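Local coordinates for protein alginate lyase, family PL7 (PDB 3ZPY) that probably cleaves alginate by beta-elimination, this chain being the catalytic jelly-roll domain of a family PL7 lyase, at residues N2-S6 / Y42-S46; F60-R64 / V219-L223; M99-V105 / L119-Q123; N106-Q110 / S234-V238. All blocks are in the same frame, centred on the assembly; numbering follows the deposited sequence.

Contact 1 of 4, residues N2-S6 / Y42-S46; sequences NSPAS and YNTYS
Ser3 OG meets the backbone carbonyl of Asn43 at 2.8 Å, donating its proton to Asn43 O from a position tilted out of the carbonyl plane. The hydroxyl of Ser3 also accepts: Ser6 N donates to Ser3 OG over 3.0 Å, the N-cap bond of helix 4-8. With chi1 at 72°, Ser3 OG lies between its own backbone N and carbonyl carbon, where it can cap the helix and reach the loop at once. Beside it, the Asn43 side chain swings across, CG anti to the backbone N (chi1 -171°), and brings OD1 to within 3.0 Å of Ser6 OG. Ala5 CB fills the ground between that amide oxygen and the Tyr42 ring, 3.8 Å from Tyr42 CE1. Pro4 lies along the other end of the loop, its CD 3.3 Å from Tyr45 O and its ring carbons against Ser46 CB. Between these contacts a water is gripped three ways: it accepts from Ala5 N at 2.9 Å and donates to Tyr42 O and Tyr45 O, so an N-H of the first helical turn, which has no carbonyl within the helix to bond, is tied to the loop. Further out, Tyr42 OH is bonded to Trp15 O and Tyr45 OH to Ser19 OG, which fix the far ends of the two phenols. The short helix 4-8 thus rests on the 42-46 loop, with Pro4 packed on Phe51 and Thr53 of strand 51-53 and the Tyr45 ring lying nearly parallel to that of Phe51.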
# COMPACT_ATOMS: atom_id res chain seq x y z
N ASN A 2 -17.32 -14.45 8.16
CA ASN A 2 -16.70 -13.38 8.84
C ASN A 2 -15.30 -13.10 8.32
O ASN A 2 -14.53 -12.44 8.97
CB ASN A 2 -16.48 -13.86 10.30
CG ASN A 2 -17.76 -14.09 11.01
OD1 ASN A 2 -18.65 -13.26 10.96
ND2 ASN A 2 -17.87 -15.26 11.68
N SER A 3 -14.98 -13.66 7.17
CA SER A 3 -13.59 -13.59 6.73
C SER A 3 -13.22 -12.16 6.29
O SER A 3 -14.02 -11.40 5.80
CB SER A 3 -13.35 -14.53 5.54
OG SER A 3 -13.94 -14.04 4.36
N PRO A 4 -11.91 -11.88 6.31
CA PRO A 4 -11.46 -10.57 5.80
C PRO A 4 -11.92 -10.35 4.33
O PRO A 4 -12.35 -9.24 3.94
CB PRO A 4 -9.93 -10.62 6.01
CG PRO A 4 -9.74 -11.57 7.16
CD PRO A 4 -10.82 -12.61 7.00
N ALA A 5 -11.77 -11.37 3.47
CA ALA A 5 -12.14 -11.19 2.08
C ALA A 5 -13.63 -10.87 1.92
O ALA A 5 -14.02 -10.01 1.13
CB ALA A 5 -11.74 -12.43 1.27
N SER A 6 -14.45 -11.52 2.74
CA SER A 6 -15.92 -11.27 2.72
C SER A 6 -16.26 -9.82 3.23
O SER A 6 -17.02 -9.10 2.61
CB SER A 6 -16.62 -12.33 3.61
OG SER A 6 -16.67 -13.56 2.93
N TYR A 42 -8.36 -18.37 -0.42
CA TYR A 42 -8.57 -16.97 -0.46
C TYR A 42 -9.73 -16.48 0.46
O TYR A 42 -9.51 -15.52 1.26
CB TYR A 42 -8.91 -16.56 -1.93
CG TYR A 42 -8.90 -15.06 -2.16
CD1 TYR A 42 -9.95 -14.23 -1.76
CD2 TYR A 42 -7.78 -14.49 -2.74
CE1 TYR A 42 -9.92 -12.86 -2.02
CE2 TYR A 42 -7.71 -13.12 -3.01
CZ TYR A 42 -8.76 -12.29 -2.62
OH TYR A 42 -8.66 -10.93 -2.89
N ASN A 43 -10.94 -17.11 0.35
CA ASN A 43 -12.06 -16.52 1.04
C ASN A 43 -12.09 -16.89 2.51
O ASN A 43 -12.96 -16.41 3.19
CB ASN A 43 -13.41 -16.90 0.39
CG ASN A 43 -14.64 -16.09 0.99
OD1 ASN A 43 -14.61 -14.82 1.11
ND2 ASN A 43 -15.72 -16.81 1.33
N THR A 44 -11.23 -17.75 2.99
CA THR A 44 -11.08 -17.98 4.45
C THR A 44 -9.79 -17.47 5.07
O THR A 44 -9.64 -17.53 6.29
CB THR A 44 -11.28 -19.44 4.81
OG1 THR A 44 -10.26 -20.23 4.18
CG2 THR A 44 -12.57 -20.00 4.30
N TYR A 45 -8.88 -16.94 4.25
CA TYR A 45 -7.60 -16.52 4.83
C TYR A 45 -7.74 -15.45 5.91
O TYR A 45 -8.31 -14.37 5.66
CB TYR A 45 -6.66 -16.00 3.73
CG TYR A 45 -5.34 -15.52 4.27
CD1 TYR A 45 -4.58 -16.31 5.15
CD2 TYR A 45 -4.92 -14.23 4.02
CE1 TYR A 45 -3.37 -15.85 5.65
CE2 TYR A 45 -3.73 -13.74 4.55
CZ TYR A 45 -2.98 -14.52 5.40
OH TYR A 45 -1.78 -14.04 5.92
N SER A 46 -7.10 -15.70 7.07
CA SER A 46 -7.04 -14.74 8.16
C SER A 46 -5.86 -15.18 9.03
O SER A 46 -5.77 -16.36 9.37
CB SER A 46 -8.37 -14.73 8.95
OG SER A 46 -8.34 -13.74 9.96
O HOH W 1 -10.21 -13.80 3.71

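Contact 2 of 4, residues F60-R64 / V219-L223; sequences FKCYR and VGNYL
Asn221 ND2 donates to Phe60 O over 3.0 Å, the hydrogen bond between these two segments. It is fairly straight at nitrogen (160°), and the acceptor lies close to the amide plane of Asn221, but the donor stands above the carbonyl plane of Phe60, away from the lone pairs. Asn221 CG is anti to the backbone N (chi1 -173°), which carries the amide across from one strand to the other and leaves Asn221 CB against Phe60 CB at 3.6 Å. The Phe60 ring turns to the corner of the chain: Gly220 CA sits over one face, a CH-pi contact 3.9 Å from the centroid. Glycine suits this corner doubly, since its backbone angles would jam a CB against the preceding carbonyl and the ring lies close by. Farther along, Leu223 CG packs on Cys62 SG at 4.0 Å, while Leu223 CD1 reaches past it to the backbone between Tyr63 and Arg64. The two strands run nearly parallel, 16° apart and 7.1 Å between axes, yet belong to different sheets. Strand 58-63 pairs by its backbone with strand 235-247, whereas 221-223 lies between strands 76-83 and 117-125; Val77 and Leu79 close over Phe60, and Leu119 meets Asn221 and Leu223.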
# COMPACT_ATOMS: atom_id res chain seq x y z
N PHE A 60 -4.10 -4.64 8.09
CA PHE A 60 -2.84 -5.07 7.45
C PHE A 60 -1.79 -4.69 8.40
O PHE A 60 -1.51 -3.48 8.60
CB PHE A 60 -2.68 -4.29 6.15
CG PHE A 60 -3.78 -4.57 5.13
CD1 PHE A 60 -5.06 -3.95 5.28
CD2 PHE A 60 -3.55 -5.41 4.02
CE1 PHE A 60 -6.07 -4.21 4.33
CE2 PHE A 60 -4.55 -5.68 3.14
CZ PHE A 60 -5.79 -5.04 3.24
N LYS A 61 -1.17 -5.74 9.00
CA LYS A 61 -0.17 -5.52 10.06
C LYS A 61 1.20 -6.09 9.54
O LYS A 61 1.27 -7.30 9.17
CB LYS A 61 -0.65 -6.34 11.35
CG LYS A 61 0.17 -5.99 12.56
CD LYS A 61 -0.38 -6.60 13.83
CE LYS A 61 0.39 -6.19 15.04
NZ LYS A 61 -0.32 -6.63 16.27
N CYS A 62 2.18 -5.20 9.49
CA CYS A 62 3.50 -5.58 8.94
C CYS A 62 4.58 -5.10 9.89
O CYS A 62 4.41 -4.08 10.57
CB CYS A 62 3.62 -5.02 7.48
SG CYS A 62 5.05 -5.65 6.60
N TYR A 63 5.69 -5.81 9.93
CA TYR A 63 6.65 -5.60 11.00
C TYR A 63 7.99 -5.21 10.41
O TYR A 63 8.38 -5.74 9.36
CB TYR A 63 6.87 -6.90 11.86
CG TYR A 63 5.59 -7.40 12.45
CD1 TYR A 63 4.65 -8.09 11.64
CD2 TYR A 63 5.35 -7.27 13.84
CE1 TYR A 63 3.44 -8.52 12.13
CE2 TYR A 63 4.11 -7.74 14.36
CZ TYR A 63 3.24 -8.44 13.50
OH TYR A 63 2.00 -8.82 14.00
N ARG A 64 8.66 -4.29 11.10
CA ARG A 64 10.07 -3.97 10.80
C ARG A 64 10.85 -5.29 10.79
O ARG A 64 10.70 -6.15 11.70
CB ARG A 64 10.57 -3.13 11.99
CG ARG A 64 12.01 -2.58 11.86
CD ARG A 64 12.34 -1.77 13.12
NE ARG A 64 13.53 -0.91 12.97
CZ ARG A 64 14.75 -1.19 13.43
NH1 ARG A 64 15.06 -2.38 13.91
NH2 ARG A 64 15.69 -0.25 13.38
N VAL A 219 -2.95 -1.63 -2.35
CA VAL A 219 -3.46 -0.95 -1.16
C VAL A 219 -3.29 -1.89 0.02
O VAL A 219 -3.47 -3.11 -0.09
CB VAL A 219 -4.97 -0.52 -1.32
CG1 VAL A 219 -5.90 -1.74 -1.46
CG2 VAL A 219 -5.46 0.37 -0.22
N GLY A 220 -2.96 -1.32 1.18
CA GLY A 220 -2.62 -2.21 2.30
C GLY A 220 -1.61 -1.46 3.20
O GLY A 220 -1.72 -0.23 3.48
N ASN A 221 -0.56 -2.24 3.55
CA ASN A 221 0.51 -1.73 4.43
C ASN A 221 1.87 -2.14 3.87
O ASN A 221 2.31 -3.27 4.07
CB ASN A 221 0.32 -2.28 5.85
CG ASN A 221 1.24 -1.70 6.84
OD1 ASN A 221 2.13 -0.89 6.47
ND2 ASN A 221 1.09 -2.11 8.09
N TYR A 222 2.52 -1.16 3.26
CA TYR A 222 3.89 -1.33 2.70
C TYR A 222 4.74 -0.50 3.60
O TYR A 222 4.74 0.71 3.52
CB TYR A 222 3.86 -0.84 1.23
CG TYR A 222 5.15 -0.97 0.43
CD1 TYR A 222 6.15 -1.87 0.77
CD2 TYR A 222 5.26 -0.21 -0.73
CE1 TYR A 222 7.30 -1.95 -0.00
CE2 TYR A 222 6.35 -0.27 -1.48
CZ TYR A 222 7.37 -1.17 -1.15
OH TYR A 222 8.57 -1.35 -1.94
N LEU A 223 5.58 -1.14 4.43
CA LEU A 223 6.46 -0.30 5.32
C LEU A 223 7.46 0.40 4.49
O LEU A 223 7.80 -0.05 3.36
CB LEU A 223 7.16 -1.16 6.39
CG LEU A 223 6.25 -1.95 7.33
CD1 LEU A 223 7.07 -2.57 8.46
CD2 LEU A 223 5.11 -1.10 7.87

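Contact 3 of 4, residues M99-V105 / L119-Q123; sequences MEWTVQV and LCFGQ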
# COMPACT_ATOMS: atom_id res chain seq x y z
N MET A 99 -8.98 4.51 -7.42
CA MET A 99 -9.13 3.64 -6.29
C MET A 99 -9.65 4.45 -5.18
O MET A 99 -9.11 5.51 -4.87
CB MET A 99 -7.80 3.00 -5.90
CG MET A 99 -7.94 2.14 -4.66
SD MET A 99 -6.42 1.15 -4.31
CE MET A 99 -5.20 2.43 -3.90
N GLU A 100 -10.79 3.99 -4.59
CA GLU A 100 -11.33 4.64 -3.36
C GLU A 100 -11.24 3.67 -2.20
O GLU A 100 -11.49 2.48 -2.34
CB GLU A 100 -12.76 5.01 -3.58
CG GLU A 100 -12.93 6.13 -4.59
CD GLU A 100 -14.36 6.40 -4.98
OE1 GLU A 100 -14.86 5.52 -5.72
OE2 GLU A 100 -14.94 7.36 -4.52
N TRP A 101 -10.82 4.20 -1.05
CA TRP A 101 -10.77 3.38 0.17
C TRP A 101 -10.82 4.25 1.36
O TRP A 101 -10.34 5.39 1.35
CB TRP A 101 -9.51 2.49 0.18
CG TRP A 101 -8.15 3.09 0.36
CD1 TRP A 101 -7.31 2.80 1.44
CD2 TRP A 101 -7.41 4.01 -0.49
NE1 TRP A 101 -6.13 3.46 1.31
CE2 TRP A 101 -6.12 4.21 0.16
CE3 TRP A 101 -7.66 4.63 -1.70
CZ2 TRP A 101 -5.13 5.05 -0.43
CZ3 TRP A 101 -6.68 5.44 -2.26
CH2 TRP A 101 -5.46 5.68 -1.62
N THR A 102 -11.39 3.73 2.42
CA THR A 102 -11.51 4.46 3.66
C THR A 102 -10.47 3.85 4.56
O THR A 102 -10.44 2.62 4.76
CB THR A 102 -12.97 4.27 4.21
OG1 THR A 102 -13.86 4.88 3.28
CG2 THR A 102 -13.14 4.93 5.61
N VAL A 103 -9.70 4.69 5.14
CA VAL A 103 -8.43 4.16 5.83
C VAL A 103 -8.24 4.85 7.17
O VAL A 103 -8.61 6.02 7.38
CB VAL A 103 -7.19 4.42 4.90
CG1 VAL A 103 -6.81 5.92 4.81
CG2 VAL A 103 -5.98 3.60 5.36
N GLN A 104 -7.59 4.09 8.07
CA GLN A 104 -6.83 4.70 9.17
C GLN A 104 -5.47 4.05 9.29
O GLN A 104 -5.26 2.91 8.82
CB GLN A 104 -7.50 4.50 10.50
CG GLN A 104 -8.98 4.97 10.62
CD GLN A 104 -9.40 5.03 12.05
OE1 GLN A 104 -8.65 4.50 12.95
NE2 GLN A 104 -10.53 5.63 12.34
N VAL A 105 -4.55 4.83 9.84
CA VAL A 105 -3.25 4.26 10.21
C VAL A 105 -3.29 4.32 11.74
O VAL A 105 -3.49 5.43 12.30
CB VAL A 105 -2.04 4.95 9.57
CG1 VAL A 105 -0.75 4.31 10.11
CG2 VAL A 105 -2.17 4.96 8.05
N LEU A 119 4.94 4.59 6.69
CA LEU A 119 4.49 3.50 5.89
C LEU A 119 3.59 4.03 4.77
O LEU A 119 3.13 5.18 4.82
CB LEU A 119 3.75 2.49 6.75
CG LEU A 119 2.41 2.96 7.45
CD1 LEU A 119 1.19 2.99 6.54
CD2 LEU A 119 2.10 1.99 8.61
N CYS A 120 3.35 3.15 3.77
CA CYS A 120 2.55 3.47 2.59
C CYS A 120 1.26 2.66 2.63
O CYS A 120 1.29 1.45 2.78
CB CYS A 120 3.40 3.07 1.37
SG CYS A 120 2.44 3.13 -0.18
N PHE A 121 0.16 3.36 2.52
CA PHE A 121 -1.18 2.72 2.64
C PHE A 121 -1.95 2.76 1.28
O PHE A 121 -3.14 2.42 1.26
CB PHE A 121 -1.97 3.31 3.81
CG PHE A 121 -2.18 4.81 3.75
CD1 PHE A 121 -3.24 5.38 3.05
CD2 PHE A 121 -1.38 5.70 4.50
CE1 PHE A 121 -3.46 6.74 3.04
CE2 PHE A 121 -1.56 7.05 4.45
CZ PHE A 121 -2.62 7.60 3.71
N GLY A 122 -1.33 3.27 0.17
CA GLY A 122 -1.94 3.05 -1.13
C GLY A 122 -0.91 3.46 -2.16
O GLY A 122 -0.04 4.30 -1.89
N GLN A 123 -0.99 2.83 -3.33
CA GLN A 123 -0.02 3.04 -4.39
C GLN A 123 -0.62 2.92 -5.77
O GLN A 123 -1.61 2.19 -5.94
CB GLN A 123 1.12 2.02 -4.41
CG GLN A 123 1.91 1.73 -3.14
CD GLN A 123 2.67 0.41 -3.40
OE1 GLN A 123 2.51 -0.55 -2.63
NE2 GLN A 123 3.39 0.32 -4.46
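Trp101 and Phe121 both hold CG between the backbone N and the carbonyl carbon, with chi1 of 70° and 58°, and these torsions drive the two ring systems between the strands, with the side chains roughly perpendicular. Trp101 NE1 comes to the edge of the Phe121 ring, 3.9 Å from Phe121 CD1, and lies 3.2 Å from Phe121 O. The benzo side of the indole reaches Gly122, Trp101 CZ2 standing 3.8 Å from Gly122 CA; a CB there would run into CZ2. Met99, bent at chi3, lays its CE over one face of the same indole. Val103 CG1 also lies on the CD1/CE1 side of the Phe121 ring, while Val105 CG2 touches Phe121 CD2, across the ring, at 3.7 Å. Val105 and Leu119 lie alongside, running opposite ways, Val105 CG1 near Leu119 CD2. A valine in place of Trp101 would probably leave a gap beside Gly122 and free the Phe121 ring and Met99 methyl to shift. Phe121 and Gly122 both face Val142, a classic beta bulge where the strand turns; Phe144 meets the Phe121 ring edge-to-face. The chemistry is almost wholly apolar: the two sheets of the beta-sandwich are held together by packing of hydrocarbon and aromatic surfaces.

Contact 4 of 4, residues N106-Q110 / S234-V238; sequences NQLPQ and SYGLV
Gln107 reaches over the ring of Tyr235 from CB outward. Gln107 CB starts 3.7 Å from Tyr235 CE2 and also faces Leu237 CB. Gln107 CG, set anti to the backbone N (chi1 -176°), lies over the Tyr235 ring face in a CH-pi contact, 3.9 Å from the centroid, and comes near Tyr235 O as well. There the chain bends at chi2 (75°), which lays the amide 22° from the plane of the ring. CD and OE1 pass near the phenol oxygen, while Gln107 NE2 turns to a water at 3.1 Å. That water donates to Leu108 O and accepts from Tyr235 N, bridging the strands where their direct pairing has ended. The pairing itself is antiparallel: Gln107 and Leu237 form a hydrogen-bonded pair at the end of strands 96-107 and 235-247, neighbours in one sheet of the jelly roll. Leu237 N gives to Gln107 O at 3.0 Å; the second bond, to Leu237 O at 2.9 Å, comes from Asn106 N in place of Gln107 N, which is left buried without a partner. Lys61 of strand 58-63 makes a cation-pi contact with the Tyr235 ring. Replacing Tyr235 with an alanine would probably leave the Gln107 methylenes without their aromatic floor and Lys61 without its cation-pi partner. Gly236 CA lies 3.1 Å from Gln107 O in a CA-H...O contact. Beyond it Pro109 CB packs on the Tyr235 backbone, and Ser234 OG bonds to Asn149 ND2.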
# COMPACT_ATOMS: atom_id res chain seq x y z
N ASN A 106 -3.06 3.17 12.41
CA ASN A 106 -3.14 3.11 13.80
C ASN A 106 -1.77 3.04 14.52
O ASN A 106 -1.73 3.18 15.70
CB ASN A 106 -3.96 1.88 14.19
CG ASN A 106 -5.39 1.95 13.61
OD1 ASN A 106 -6.15 2.87 13.94
ND2 ASN A 106 -5.69 1.09 12.64
N GLN A 107 -0.67 2.79 13.79
CA GLN A 107 0.63 2.61 14.41
C GLN A 107 1.64 2.72 13.29
O GLN A 107 1.45 2.13 12.22
CB GLN A 107 0.74 1.17 15.00
CG GLN A 107 2.03 0.91 15.75
CD GLN A 107 2.17 1.53 17.14
OE1 GLN A 107 1.25 1.85 17.80
NE2 GLN A 107 3.34 1.56 17.60
N LEU A 108 2.74 3.45 13.58
CA LEU A 108 3.90 3.51 12.66
C LEU A 108 5.01 2.62 13.21
O LEU A 108 5.14 2.41 14.44
CB LEU A 108 4.46 4.94 12.57
CG LEU A 108 3.48 5.90 11.89
CD1 LEU A 108 4.07 7.29 11.93
CD2 LEU A 108 3.02 5.42 10.54
N PRO A 109 5.87 2.10 12.29
CA PRO A 109 7.02 1.32 12.68
C PRO A 109 8.18 2.26 13.03
O PRO A 109 7.97 3.49 13.21
CB PRO A 109 7.26 0.45 11.45
CG PRO A 109 6.98 1.47 10.31
CD PRO A 109 5.68 2.13 10.82
N GLN A 110 9.42 1.68 13.12
CA GLN A 110 10.63 2.48 13.45
C GLN A 110 11.57 2.26 12.28
O GLN A 110 11.88 1.05 11.94
CB GLN A 110 11.22 1.98 14.71
CG GLN A 110 12.62 2.58 15.02
CD GLN A 110 13.11 2.12 16.34
OE1 GLN A 110 12.36 1.63 17.15
NE2 GLN A 110 14.40 2.27 16.57
N SER A 234 8.59 -3.97 16.50
CA SER A 234 8.06 -2.70 15.96
C SER A 234 7.24 -3.02 14.67
O SER A 234 7.59 -3.88 13.86
CB SER A 234 9.23 -1.87 15.49
OG SER A 234 8.88 -0.72 14.76
N TYR A 235 6.13 -2.34 14.46
CA TYR A 235 5.19 -2.71 13.40
C TYR A 235 4.45 -1.46 12.93
O TYR A 235 4.38 -0.44 13.69
CB TYR A 235 4.19 -3.85 13.80
CG TYR A 235 3.22 -3.43 14.90
CD1 TYR A 235 3.64 -3.33 16.22
CD2 TYR A 235 1.97 -2.92 14.57
CE1 TYR A 235 2.72 -2.93 17.24
CE2 TYR A 235 1.05 -2.50 15.55
CZ TYR A 235 1.47 -2.47 16.87
OH TYR A 235 0.57 -2.05 17.82
N GLY A 236 3.83 -1.57 11.76
CA GLY A 236 2.80 -0.59 11.39
C GLY A 236 1.47 -1.31 11.24
O GLY A 236 1.42 -2.54 11.07
N LEU A 237 0.39 -0.53 11.39
CA LEU A 237 -0.94 -1.09 11.31
C LEU A 237 -1.83 -0.11 10.52
O LEU A 237 -1.94 1.02 10.88
CB LEU A 237 -1.49 -1.30 12.71
CG LEU A 237 -2.84 -2.01 12.79
CD1 LEU A 237 -2.84 -3.41 12.16
CD2 LEU A 237 -3.40 -2.09 14.22
N VAL A 238 -2.41 -0.63 9.45
CA VAL A 238 -3.28 0.09 8.53
C VAL A 238 -4.61 -0.68 8.54
O VAL A 238 -4.64 -1.92 8.57
CB VAL A 238 -2.75 0.13 7.09
CG1 VAL A 238 -3.77 0.75 6.17
CG2 VAL A 238 -1.40 0.82 7.00
O HOH W 2 5.59 -0.09 16.28

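Overall arrangement
From the N terminus, contact 1 comes first: it brings helix 4-8 onto the loop 42-46 and closes before any other opens, about 7 Å at nearest atoms from contact 2. Contact 2 then opens at strand 58-63 and spans most of the domain before closing at 219-223. Contact 3, a short connection from 99-105 to 119-123, falls wholly within that span. Contact 4 leaves the end of the strand contact 3 uses and returns at 234-238, so it crosses both contacts 2 and 3. Contacts 2 and 3 join the two sheets face to face, contact 4 pairs neighbouring strands within one of them, and Val238 packs against Leu119 where contacts 3 and 4 meet.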